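Local coordinates for acyl-CoA thioesterase II TesB2 (Mycobacterium marinum, PDB 3U0A), which probably hydrolyses fatty acyl-CoA thioesters, releasing the free fatty acid and coenzyme A, at residues G43-S48 with R92-V97; P127-L132 with Q173-H178; L188-L193 with M225-G230; V50-P55 with V80-D85. One frame throughout, in Å; residues are numbered along the deposited sequence. Where two conformers were deposited one is given.

Contact 1 (G43-S48 with R92-V97); sequences GQSLVS and RRVNAV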
# COMPACT_ATOMS: atom_id res chain seq x y z
N GLY A 43 -1.96 12.77 -9.34
CA GLY A 43 -2.32 12.29 -10.65
C GLY A 43 -1.32 12.78 -11.65
O GLY A 43 -0.87 12.03 -12.51
N GLN A 44 -0.95 14.06 -11.54
CA GLN A 44 0.00 14.63 -12.47
C GLN A 44 1.38 14.03 -12.24
O GLN A 44 2.09 13.76 -13.20
CB GLN A 44 0.01 16.16 -12.41
CG GLN A 44 -1.21 16.79 -13.10
CD GLN A 44 -0.99 18.24 -13.60
OE1 GLN A 44 -0.73 19.18 -12.82
NE2 GLN A 44 -1.09 18.42 -14.90
N SER A 45 1.75 13.77 -10.99
CA SER A 45 2.98 13.06 -10.71
C SER A 45 3.03 11.71 -11.44
O SER A 45 4.06 11.35 -11.97
CB SER A 45 3.15 12.83 -9.21
OG SER A 45 3.08 14.03 -8.50
N LEU A 46 1.92 10.98 -11.47
CA LEU A 46 1.88 9.70 -12.21
C LEU A 46 1.99 9.90 -13.72
O LEU A 46 2.73 9.17 -14.40
CB LEU A 46 0.62 8.89 -11.90
CG LEU A 46 0.42 7.61 -12.71
CD1 LEU A 46 1.46 6.57 -12.43
CD2 LEU A 46 -0.95 7.02 -12.47
N VAL A 47 1.27 10.90 -14.23
CA VAL A 47 1.27 11.17 -15.65
C VAL A 47 2.68 11.47 -16.10
O VAL A 47 3.10 11.04 -17.16
CB VAL A 47 0.32 12.31 -16.01
CG1 VAL A 47 0.48 12.73 -17.48
CG2 VAL A 47 -1.09 11.89 -15.72
N SER A 48 3.43 12.18 -15.26
CA SER A 48 4.85 12.45 -15.51
C SER A 48 5.70 11.19 -15.60
O SER A 48 6.65 11.10 -16.39
CB SER A 48 5.41 13.29 -14.38
OG SER A 48 5.21 14.65 -14.65
N ARG A 92 9.61 3.88 -11.86
CA ARG A 92 9.88 5.32 -11.77
C ARG A 92 9.70 5.87 -10.37
O ARG A 92 8.85 5.37 -9.63
CB ARG A 92 8.94 6.06 -12.72
CG ARG A 92 9.16 5.73 -14.20
CD ARG A 92 10.53 6.17 -14.68
NE ARG A 92 10.76 5.97 -16.10
CZ ARG A 92 11.51 5.02 -16.64
NH1 ARG A 92 12.14 4.10 -15.89
NH2 ARG A 92 11.63 4.97 -17.96
N ARG A 93 10.50 6.88 -10.00
CA ARG A 93 10.18 7.73 -8.81
C ARG A 93 9.94 9.13 -9.30
O ARG A 93 10.57 9.55 -10.28
CB ARG A 93 11.26 7.69 -7.72
CG ARG A 93 11.30 6.36 -7.03
CD ARG A 93 12.14 6.32 -5.76
NE ARG A 93 13.52 6.81 -5.91
CZ ARG A 93 14.41 6.98 -4.90
NH1 ARG A 93 14.11 6.71 -3.61
NH2 ARG A 93 15.61 7.46 -5.18
N VAL A 94 9.01 9.84 -8.65
CA VAL A 94 8.69 11.21 -9.00
C VAL A 94 8.59 12.07 -7.74
O VAL A 94 7.98 11.64 -6.73
CB VAL A 94 7.33 11.35 -9.74
CG1 VAL A 94 7.04 12.82 -10.06
CG2 VAL A 94 7.30 10.53 -11.02
N ASN A 95 9.18 13.28 -7.81
CA ASN A 95 9.01 14.31 -6.80
C ASN A 95 8.28 15.53 -7.38
O ASN A 95 8.74 16.12 -8.32
CB ASN A 95 10.36 14.78 -6.25
CG ASN A 95 10.97 13.84 -5.22
OD1 ASN A 95 10.32 12.90 -4.71
ND2 ASN A 95 12.23 14.10 -4.90
N ALA A 96 7.14 15.88 -6.82
CA ALA A 96 6.42 17.09 -7.23
C ALA A 96 6.93 18.23 -6.36
O ALA A 96 6.94 18.11 -5.13
CB ALA A 96 4.91 16.92 -7.09
N VAL A 97 7.39 19.30 -7.01
CA VAL A 97 8.10 20.36 -6.33
C VAL A 97 7.44 21.72 -6.53
O VAL A 97 7.03 22.07 -7.63
CB VAL A 97 9.61 20.41 -6.76
CG1 VAL A 97 10.28 21.67 -6.23
CG2 VAL A 97 10.39 19.20 -6.27

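Contact 2 (P127-L132 with Q173-H178); sequences PPPDDL and QVWFRH. With SO4 (sulfate ion), chain C.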
# COMPACT_ATOMS: atom_id res chain seq x y z
N PRO A 127 -26.63 -2.98 -3.79
CA PRO A 127 -27.82 -2.76 -4.57
C PRO A 127 -27.40 -2.04 -5.84
O PRO A 127 -26.35 -1.39 -5.83
CB PRO A 127 -28.69 -1.88 -3.68
CG PRO A 127 -27.75 -1.24 -2.74
CD PRO A 127 -26.61 -2.18 -2.55
N PRO A 128 -28.18 -2.16 -6.93
CA PRO A 128 -27.78 -1.44 -8.11
C PRO A 128 -27.78 0.08 -7.88
O PRO A 128 -28.45 0.56 -6.98
CB PRO A 128 -28.83 -1.84 -9.15
CG PRO A 128 -29.27 -3.18 -8.73
CD PRO A 128 -29.18 -3.20 -7.23
N PRO A 129 -27.00 0.82 -8.68
CA PRO A 129 -26.99 2.28 -8.49
C PRO A 129 -28.31 2.96 -8.85
O PRO A 129 -28.67 3.97 -8.27
CB PRO A 129 -25.89 2.75 -9.45
CG PRO A 129 -25.81 1.67 -10.49
CD PRO A 129 -26.14 0.38 -9.79
N ASP A 130 -29.02 2.35 -9.79
CA ASP A 130 -30.16 3.05 -10.39
C ASP A 130 -31.29 3.33 -9.41
O ASP A 130 -32.00 4.35 -9.57
CB ASP A 130 -30.66 2.37 -11.67
CG ASP A 130 -30.18 3.08 -12.93
OD1 ASP A 130 -29.28 3.95 -12.80
OD2 ASP A 130 -30.71 2.77 -14.02
N ASP A 131 -31.42 2.50 -8.38
CA ASP A 131 -32.43 2.72 -7.35
C ASP A 131 -31.80 3.34 -6.07
O ASP A 131 -32.34 3.20 -4.98
CB ASP A 131 -33.23 1.41 -7.07
CG ASP A 131 -32.33 0.18 -6.71
OD1 ASP A 131 -31.19 0.37 -6.21
OD2 ASP A 131 -32.79 -0.99 -6.89
N LEU A 132 -30.68 4.04 -6.22
CA LEU A 132 -30.08 4.78 -5.12
C LEU A 132 -30.09 6.25 -5.50
O LEU A 132 -29.91 6.55 -6.68
CB LEU A 132 -28.65 4.31 -4.87
CG LEU A 132 -28.43 2.94 -4.22
CD1 LEU A 132 -26.93 2.71 -4.08
CD2 LEU A 132 -29.13 2.81 -2.87
N GLN A 173 -19.90 1.85 1.08
CA GLN A 173 -19.98 1.54 -0.34
C GLN A 173 -20.50 2.71 -1.13
O GLN A 173 -21.55 3.27 -0.80
CB GLN A 173 -20.82 0.28 -0.55
CG GLN A 173 -20.01 -0.97 -0.29
CD GLN A 173 -20.85 -2.20 -0.06
OE1 GLN A 173 -22.08 -2.12 0.01
NE2 GLN A 173 -20.19 -3.35 0.05
N VAL A 174 -19.75 3.07 -2.18
CA VAL A 174 -20.11 4.16 -3.08
C VAL A 174 -20.03 3.75 -4.55
O VAL A 174 -19.04 3.18 -4.99
CB VAL A 174 -19.19 5.38 -2.89
CG1 VAL A 174 -19.78 6.59 -3.59
CG2 VAL A 174 -19.01 5.68 -1.41
N TRP A 175 -21.07 4.07 -5.31
CA TRP A 175 -21.02 3.92 -6.77
C TRP A 175 -20.67 5.23 -7.39
O TRP A 175 -21.20 6.26 -7.04
CB TRP A 175 -22.36 3.52 -7.32
CG TRP A 175 -22.79 2.12 -7.07
CD1 TRP A 175 -23.60 1.66 -6.06
CD2 TRP A 175 -22.49 0.95 -7.89
NE1 TRP A 175 -23.80 0.32 -6.18
CE2 TRP A 175 -23.16 -0.17 -7.26
CE3 TRP A 175 -21.77 0.73 -9.04
CZ2 TRP A 175 -23.10 -1.45 -7.77
CZ3 TRP A 175 -21.68 -0.56 -9.54
CH2 TRP A 175 -22.34 -1.63 -8.92
N PHE A 176 -19.79 5.19 -8.37
CA PHE A 176 -19.41 6.42 -9.06
C PHE A 176 -19.22 6.18 -10.53
O PHE A 176 -18.92 5.08 -10.97
CB PHE A 176 -18.15 7.09 -8.43
CG PHE A 176 -16.87 6.27 -8.50
CD1 PHE A 176 -15.85 6.57 -9.42
CD2 PHE A 176 -16.62 5.22 -7.59
CE1 PHE A 176 -14.65 5.84 -9.45
CE2 PHE A 176 -15.43 4.47 -7.65
CZ PHE A 176 -14.45 4.79 -8.57
N ARG A 177 -19.39 7.26 -11.29
CA ARG A 177 -19.35 7.20 -12.73
C ARG A 177 -19.16 8.63 -13.24
O ARG A 177 -19.83 9.55 -12.77
CB ARG A 177 -20.66 6.59 -13.24
CG ARG A 177 -20.90 6.75 -14.72
CD ARG A 177 -22.20 6.11 -15.20
NE ARG A 177 -23.38 6.92 -14.98
CZ ARG A 177 -24.59 6.66 -15.48
NH1 ARG A 177 -24.80 5.59 -16.26
NH2 ARG A 177 -25.61 7.47 -15.20
N HIS A 178 -18.25 8.80 -14.20
CA HIS A 178 -18.10 10.05 -14.94
C HIS A 178 -19.32 10.20 -15.83
O HIS A 178 -19.62 9.32 -16.63
CB HIS A 178 -16.82 10.07 -15.77
CG HIS A 178 -16.43 11.45 -16.27
ND1 HIS A 178 -16.80 11.92 -17.48
CD2 HIS A 178 -15.72 12.48 -15.67
CE1 HIS A 178 -16.33 13.17 -17.65
NE2 HIS A 178 -15.68 13.51 -16.55
S SO4 C . -28.31 5.59 -17.73
O1 SO4 C . -27.52 4.31 -17.75
O2 SO4 C . -29.24 5.68 -16.55
O3 SO4 C . -27.43 6.80 -17.73
O4 SO4 C . -29.12 5.61 -18.99

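Contact 3 (L188-L193 with M225-G230); sequences LHICAL and MWFMRG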
# COMPACT_ATOMS: atom_id res chain seq x y z
N LEU A 188 -5.91 7.92 -18.76
CA LEU A 188 -6.91 8.87 -18.31
C LEU A 188 -7.91 8.20 -17.36
O LEU A 188 -8.42 8.83 -16.44
CB LEU A 188 -7.67 9.49 -19.51
CG LEU A 188 -8.86 10.40 -19.16
CD1 LEU A 188 -8.43 11.66 -18.45
CD2 LEU A 188 -9.66 10.76 -20.40
N HIS A 189 -8.21 6.94 -17.63
CA HIS A 189 -9.15 6.22 -16.81
C HIS A 189 -8.53 5.91 -15.48
O HIS A 189 -9.15 6.14 -14.47
CB HIS A 189 -9.69 4.98 -17.55
CG HIS A 189 -10.61 5.33 -18.70
ND1 HIS A 189 -11.93 5.20 -18.62
CD2 HIS A 189 -10.34 5.88 -19.95
CE1 HIS A 189 -12.48 5.64 -19.76
NE2 HIS A 189 -11.50 6.04 -20.56
N ILE A 190 -7.29 5.43 -15.49
CA ILE A 190 -6.54 5.15 -14.26
C ILE A 190 -6.49 6.41 -13.37
O ILE A 190 -6.84 6.35 -12.20
CB ILE A 190 -5.14 4.54 -14.59
CG1 ILE A 190 -5.29 3.13 -15.19
CG2 ILE A 190 -4.30 4.38 -13.35
CD1 ILE A 190 -4.13 2.74 -16.09
N CYS A 191 -6.12 7.55 -13.96
CA CYS A 191 -6.10 8.84 -13.26
C CYS A 191 -7.48 9.24 -12.72
O CYS A 191 -7.60 9.72 -11.62
CB CYS A 191 -5.55 9.94 -14.16
SG CYS A 191 -3.76 9.85 -14.44
N ALA A 192 -8.51 9.01 -13.52
CA ALA A 192 -9.87 9.29 -13.10
C ALA A 192 -10.18 8.51 -11.82
O ALA A 192 -10.64 9.09 -10.84
CB ALA A 192 -10.86 8.96 -14.22
N LEU A 193 -9.90 7.20 -11.83
CA LEU A 193 -10.18 6.34 -10.69
C LEU A 193 -9.30 6.72 -9.47
O LEU A 193 -9.79 6.72 -8.32
CB LEU A 193 -9.99 4.86 -11.06
CG LEU A 193 -10.13 3.80 -9.95
CD1 LEU A 193 -10.53 2.47 -10.53
CD2 LEU A 193 -8.85 3.63 -9.16
N MET A 225 -1.78 2.04 -4.50
CA MET A 225 -2.80 1.53 -5.45
C MET A 225 -2.27 0.43 -6.36
O MET A 225 -1.07 0.37 -6.65
CB MET A 225 -3.35 2.65 -6.31
CG MET A 225 -3.98 3.79 -5.53
SD MET A 225 -4.58 5.11 -6.58
CE MET A 225 -5.03 6.31 -5.30
N TRP A 226 -3.17 -0.45 -6.78
CA TRP A 226 -2.81 -1.56 -7.65
C TRP A 226 -3.84 -1.66 -8.71
O TRP A 226 -5.00 -1.82 -8.41
CB TRP A 226 -2.70 -2.86 -6.85
CG TRP A 226 -1.59 -2.83 -5.80
CD1 TRP A 226 -0.28 -3.25 -5.93
CD2 TRP A 226 -1.68 -2.37 -4.43
NE1 TRP A 226 0.42 -3.08 -4.78
CE2 TRP A 226 -0.35 -2.54 -3.85
CE3 TRP A 226 -2.69 -1.85 -3.65
CZ2 TRP A 226 -0.09 -2.20 -2.54
CZ3 TRP A 226 -2.40 -1.51 -2.32
CH2 TRP A 226 -1.12 -1.69 -1.79
N PHE A 227 -3.42 -1.56 -9.96
CA PHE A 227 -4.34 -1.48 -11.09
C PHE A 227 -4.31 -2.79 -11.81
O PHE A 227 -3.38 -3.07 -12.53
CB PHE A 227 -3.94 -0.33 -12.02
CG PHE A 227 -3.77 0.96 -11.30
CD1 PHE A 227 -4.87 1.61 -10.76
CD2 PHE A 227 -2.53 1.51 -11.10
CE1 PHE A 227 -4.73 2.79 -10.07
CE2 PHE A 227 -2.39 2.69 -10.40
CZ PHE A 227 -3.49 3.34 -9.89
N MET A 228 -5.33 -3.60 -11.57
CA MET A 228 -5.29 -5.01 -11.98
C MET A 228 -5.91 -5.32 -13.37
O MET A 228 -5.35 -6.10 -14.12
CB MET A 228 -5.99 -5.88 -10.93
CG MET A 228 -5.21 -6.13 -9.64
SD MET A 228 -5.89 -5.38 -8.12
CE MET A 228 -7.64 -5.64 -8.25
N ARG A 229 -7.06 -4.75 -13.71
CA ARG A 229 -7.75 -5.09 -14.97
C ARG A 229 -8.29 -3.83 -15.59
O ARG A 229 -8.51 -2.84 -14.89
CB ARG A 229 -8.91 -6.06 -14.73
CG ARG A 229 -8.48 -7.46 -14.33
CD ARG A 229 -9.63 -8.22 -13.70
NE ARG A 229 -9.19 -9.50 -13.14
CZ ARG A 229 -8.83 -9.73 -11.87
NH1 ARG A 229 -8.86 -8.78 -10.93
NH2 ARG A 229 -8.43 -10.94 -11.53
N GLY A 230 -8.50 -3.86 -16.88
CA GLY A 230 -9.07 -2.71 -17.57
C GLY A 230 -10.52 -2.46 -17.19
O GLY A 230 -11.29 -3.39 -16.90

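Contact 4 (V50-P55 with V80-D85); sequences VRTVDP and VERTRD. With NA (sodium ion), chain G; SO4 (sulfate ion), chain D.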
# COMPACT_ATOMS: atom_id res chain seq x y z
N VAL A 50 4.50 8.31 -16.50
CA VAL A 50 4.01 7.58 -17.65
C VAL A 50 4.67 8.07 -18.98
O VAL A 50 4.89 7.30 -19.93
CB VAL A 50 2.48 7.68 -17.70
CG1 VAL A 50 1.92 7.16 -19.01
CG2 VAL A 50 1.88 6.93 -16.54
N ARG A 51 5.02 9.35 -19.01
CA ARG A 51 5.60 9.94 -20.22
C ARG A 51 7.05 9.54 -20.49
O ARG A 51 7.54 9.67 -21.62
CB ARG A 51 5.42 11.45 -20.20
CG ARG A 51 3.99 11.74 -20.57
CD ARG A 51 3.63 13.18 -20.80
NE ARG A 51 4.50 13.90 -21.73
CZ ARG A 51 4.26 15.15 -22.12
NH1 ARG A 51 5.09 15.76 -23.00
NH2 ARG A 51 3.17 15.79 -21.65
N THR A 52 7.70 9.01 -19.46
CA THR A 52 9.08 8.54 -19.51
C THR A 52 9.15 7.03 -19.66
O THR A 52 10.24 6.46 -19.65
CB THR A 52 9.87 8.92 -18.21
OG1 THR A 52 9.43 8.10 -17.12
CG2 THR A 52 9.66 10.37 -17.87
N VAL A 53 7.99 6.40 -19.79
CA VAL A 53 7.91 4.93 -19.90
C VAL A 53 7.49 4.50 -21.29
O VAL A 53 6.54 5.00 -21.82
CB VAL A 53 6.96 4.33 -18.82
CG1 VAL A 53 6.78 2.83 -19.00
CG2 VAL A 53 7.50 4.69 -17.45
N ASP A 54 8.28 3.60 -21.87
CA ASP A 54 7.87 2.80 -23.02
C ASP A 54 6.42 2.29 -22.88
O ASP A 54 6.11 1.60 -21.92
CB ASP A 54 8.82 1.62 -23.17
CG ASP A 54 8.59 0.83 -24.45
OD1 ASP A 54 7.41 0.53 -24.79
OD2 ASP A 54 9.60 0.52 -25.13
N PRO A 55 5.53 2.64 -23.82
CA PRO A 55 4.11 2.31 -23.64
C PRO A 55 3.78 0.83 -23.75
O PRO A 55 2.67 0.46 -23.36
CB PRO A 55 3.39 3.12 -24.72
CG PRO A 55 4.42 3.70 -25.61
CD PRO A 55 5.78 3.50 -24.99
N VAL A 80 11.22 13.38 -12.54
CA VAL A 80 11.14 11.93 -12.73
C VAL A 80 12.53 11.31 -12.65
O VAL A 80 13.47 11.86 -13.20
CB VAL A 80 10.51 11.55 -14.11
CG1 VAL A 80 10.31 10.04 -14.24
CG2 VAL A 80 9.20 12.26 -14.31
N GLU A 81 12.64 10.16 -11.98
CA GLU A 81 13.87 9.38 -11.85
C GLU A 81 13.65 8.02 -12.50
O GLU A 81 12.70 7.34 -12.12
CB GLU A 81 14.16 9.13 -10.39
CG GLU A 81 15.37 8.24 -10.14
CD GLU A 81 15.45 7.81 -8.68
OE1 GLU A 81 15.80 8.67 -7.82
OE2 GLU A 81 15.09 6.63 -8.38
N ARG A 82 14.49 7.63 -13.47
CA ARG A 82 14.24 6.35 -14.19
C ARG A 82 14.88 5.24 -13.39
O ARG A 82 15.98 4.88 -13.62
CB ARG A 82 14.76 6.37 -15.62
CG ARG A 82 14.26 7.55 -16.40
CD ARG A 82 14.32 7.41 -17.92
NE ARG A 82 13.61 8.54 -18.52
CZ ARG A 82 13.26 8.67 -19.79
NH1 ARG A 82 13.55 7.73 -20.67
NH2 ARG A 82 12.61 9.76 -20.17
N THR A 83 14.15 4.72 -12.43
CA THR A 83 14.79 4.03 -11.36
C THR A 83 15.34 2.70 -11.88
O THR A 83 16.47 2.31 -11.56
CB THR A 83 13.83 3.84 -10.19
OG1 THR A 83 13.33 5.12 -9.79
CG2 THR A 83 14.54 3.20 -9.03
N ARG A 84 14.55 2.03 -12.71
CA ARG A 84 14.91 0.77 -13.31
C ARG A 84 14.16 0.60 -14.65
O ARG A 84 12.96 0.94 -14.77
CB ARG A 84 14.57 -0.36 -12.34
CG ARG A 84 15.00 -1.79 -12.73
CD ARG A 84 13.86 -2.57 -13.41
NE ARG A 84 12.54 -2.38 -12.77
CZ ARG A 84 12.01 -3.20 -11.85
NH1 ARG A 84 12.68 -4.30 -11.47
NH2 ARG A 84 10.81 -2.95 -11.32
N ASP A 85 14.90 0.12 -15.63
CA ASP A 85 14.37 -0.21 -16.94
C ASP A 85 14.82 -1.65 -17.36
O ASP A 85 15.87 -1.84 -17.93
CB ASP A 85 14.83 0.83 -17.98
CG ASP A 85 14.08 2.13 -17.86
OD1 ASP A 85 13.16 2.36 -18.66
OD2 ASP A 85 14.38 2.93 -16.95
NA NA G . 3.93 4.97 -21.08
S SO4 D . 12.01 11.83 -23.55
O1 SO4 D . 13.22 11.04 -23.13
O2 SO4 D . 10.77 11.07 -23.25
O3 SO4 D . 11.94 13.12 -22.79
O4 SO4 D . 12.13 12.21 -25.03
O HOH W 1 2.61 3.44 -19.77

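Contact 1 (G43-S48 with R92-V97)
Ser45 of helix 34-51 rides directly over Val94 of strand 89-98, their CA atoms 6.2 Å apart, and both residues send CB toward the opposite segment. The isopropyl group of Val94 packs against the carbonyl oxygen of Ser45 rather than meeting a bulky side chain. Both methyls lie against that oxygen, the nearer being Val94 CG2 at 3.5 Å from Ser45 O. Val94 CG1, anti to the backbone N (chi1 179°), also reaches the serine side chain, 4.0 Å from Ser45 CB. Two residues along the strand, Ala96 completes the contact: its CB lies 3.7 Å from Ser45 OG, a van der Waals touch between a methyl and the hydroxyl. The polar partner of that hydroxyl is within the helix. At chi1 -55° OG stands beside its own backbone N and bonds back to Val41 O one turn earlier, which satisfies a buried polar group on the face turned to the sheet. The small Ser45 and Ala96 are consistent with the close approach of helix to strand, as expected for the central helix of a hot dog fold within its wrapping sheet. Phe78 of strand 76-85 flanks Ser45 as well, along with Phe104 and Met106 of strand 101-111, while Ala49 packs on Val94 and Val41 on Ala96, so successive turns of helix 34-51 follow strand 89-98.

Contact 2 (P127-L132 with Q173-H178)
The indole of Trp175, on strand 171-178, packs in a site covered by residues 127-132 of the long connection between strands 119-120 and 152-156; Pro129 and Leu132 meet the ring with their side chains, Pro127 through its carbonyl. Pro129 CD sits over the six-membered ring as a CH-pi contact, 4.0 Å from the centroid and 14° off the ring normal, while Pro129 CB rests against the five-membered part, 4.0 Å from Trp175 CG. The indole nitrogen gives a weak, bent hydrogen bond from Trp175 NE1 to Pro127 O, 3.1 Å long with an N-H...O angle of 131°. Leu132 adds its CD1 methyl, 4.0 Å from Trp175 CD1, its side chain running at about a right angle to that of the tryptophan. The strand belongs to the second of the chain's two hot dog halves, near the outer end of its sheet, and backbone bonds tie Trp175 to Arg155 on the neighbouring strand 152-156. The guanidinium of Arg155 in turn bonds to Pro129 O, so the same residue holds both segments. Inside the connection, Leu132 N bonds to Pro129 O at 2.9 Å, closing a type I beta turn that brings Leu132 back to the ring. Farther along the strand, Arg177, bent at chi3 (81°), turns the edge of its guanidinium to a sulfate, probably from the crystallisation liquor, with Arg177 NH2 3.2 Å from sulfate O3.

Contact 3 (L188-L193 with M225-G230)
Ile190 and Phe227 make an apolar helix-on-strand contact near the middle of the chain, where helix 186-200 lies against the end of strand 217-227. The CG2 methyl of Ile190 stands over the centre of the phenyl ring, 3.6 Å from the centroid and only 9° off the ring normal, a well-centred CH-pi contact. Its distances to the ring are accordingly even, from 3.7 Å between Ile190 CG2 and Phe227 CE1 to 4.1 Å between Ile190 CG2 and Phe227 CD2. The isoleucine presents this branch because its chi1 of -68° puts the longer CG1 branch beside the backbone N and leaves CG2 anti to that nitrogen. One turn on, Leu193 comes to the rim of the same ring, near its plane, with Leu193 CD2 4.3 Å from Phe227 CE1. Ring face and ring edge are thus met by two residues of one helical face. This helix is the counterpart, in the second hot dog half, of helix 34-51 in the first, and strand 217-227 pairs with strand 58-66 where the strands of the two halves join. Leu62 of that strand packs on Phe227 and Val59 on Ile190, so the first half also borders the contact. Met225, on the same side of the strand as Phe227, extends the apolar layer toward Ala194 and Ser197 farther along the helix. Between them Trp226 faces the opposite way, and its NE1 hydrogen-bonds to Asp222 OD2 of the second subunit.

Contact 4 (V50-P55 with V80-D85)
Thr52, in the turn that follows the central helix 34-51 of the first hot dog half, packs against Val80 and Arg82 on strand 76-85. The van der Waals part of the contact begins with a tip-to-tip meeting of Thr52 with Val80, whose CG1 methyl lies 3.6 Å from Thr52 OG1 and 3.7 Å from Thr52 CG2. The hydroxyl is held in the crowded position between backbone N and carbonyl carbon (chi1 73°), where it hydrogen-bonds to Ala49 O of the helix; its touch with the valine methyl is van der Waals. Thr52 also packs on one face of the Arg82 guanidinium. Thr52 CB lies over that group, 3.5 Å from Arg82 NH2, and Thr52 O stands 3.7 Å above the guanidinium plane of Arg82, over its centre. The arginine crosses the threonine obliquely, its chain extended from CG to NE. Among the polar contacts, Arg82 NE is bonded to Asn19 OD1, and Arg82 NH2 reaches O1 of a sulfate, probably from the crystallisation liquor, at 3.3 Å. The strand itself is irregular here: Arg82 is the centre of an inverse gamma turn, and Thr83 and Arg84 together face Thr91 as a classic beta bulge. Metal binding occupies the other segment. The turn after the helix, tied by Val53 N to Val50 O, aims two backbone carbonyls at a sodium ion, with Val50 O at 2.8 Å, Val53 O at 2.7 Å and a water at 2.4 Å from the metal.

How the contacts relate
Contacts 1 and 4 share helix 34-51 and use adjacent strands of the first hot dog half, contact 4 being nested within the loop that contact 1 closes; their centres are 11 Å apart. Arg92 joins them directly: its NH1 forms a salt bridge with Asp85 OD2 at 2.7 Å, and its NH2 probably hydrogen-bonds to Thr52 O. Contact 3, in the second half, touches contact 1 through helix-to-helix packing, Val47 CG2 lying 3.6 Å from Cys191 SG. Contact 2 is far from contacts 1 and 4, its centre 31 Å from that of contact 1, but its nearest atoms come within about 5 Å of contact 3 without touching. The sodium ion of contact 4 is about 12 Å from the Val94 side chain.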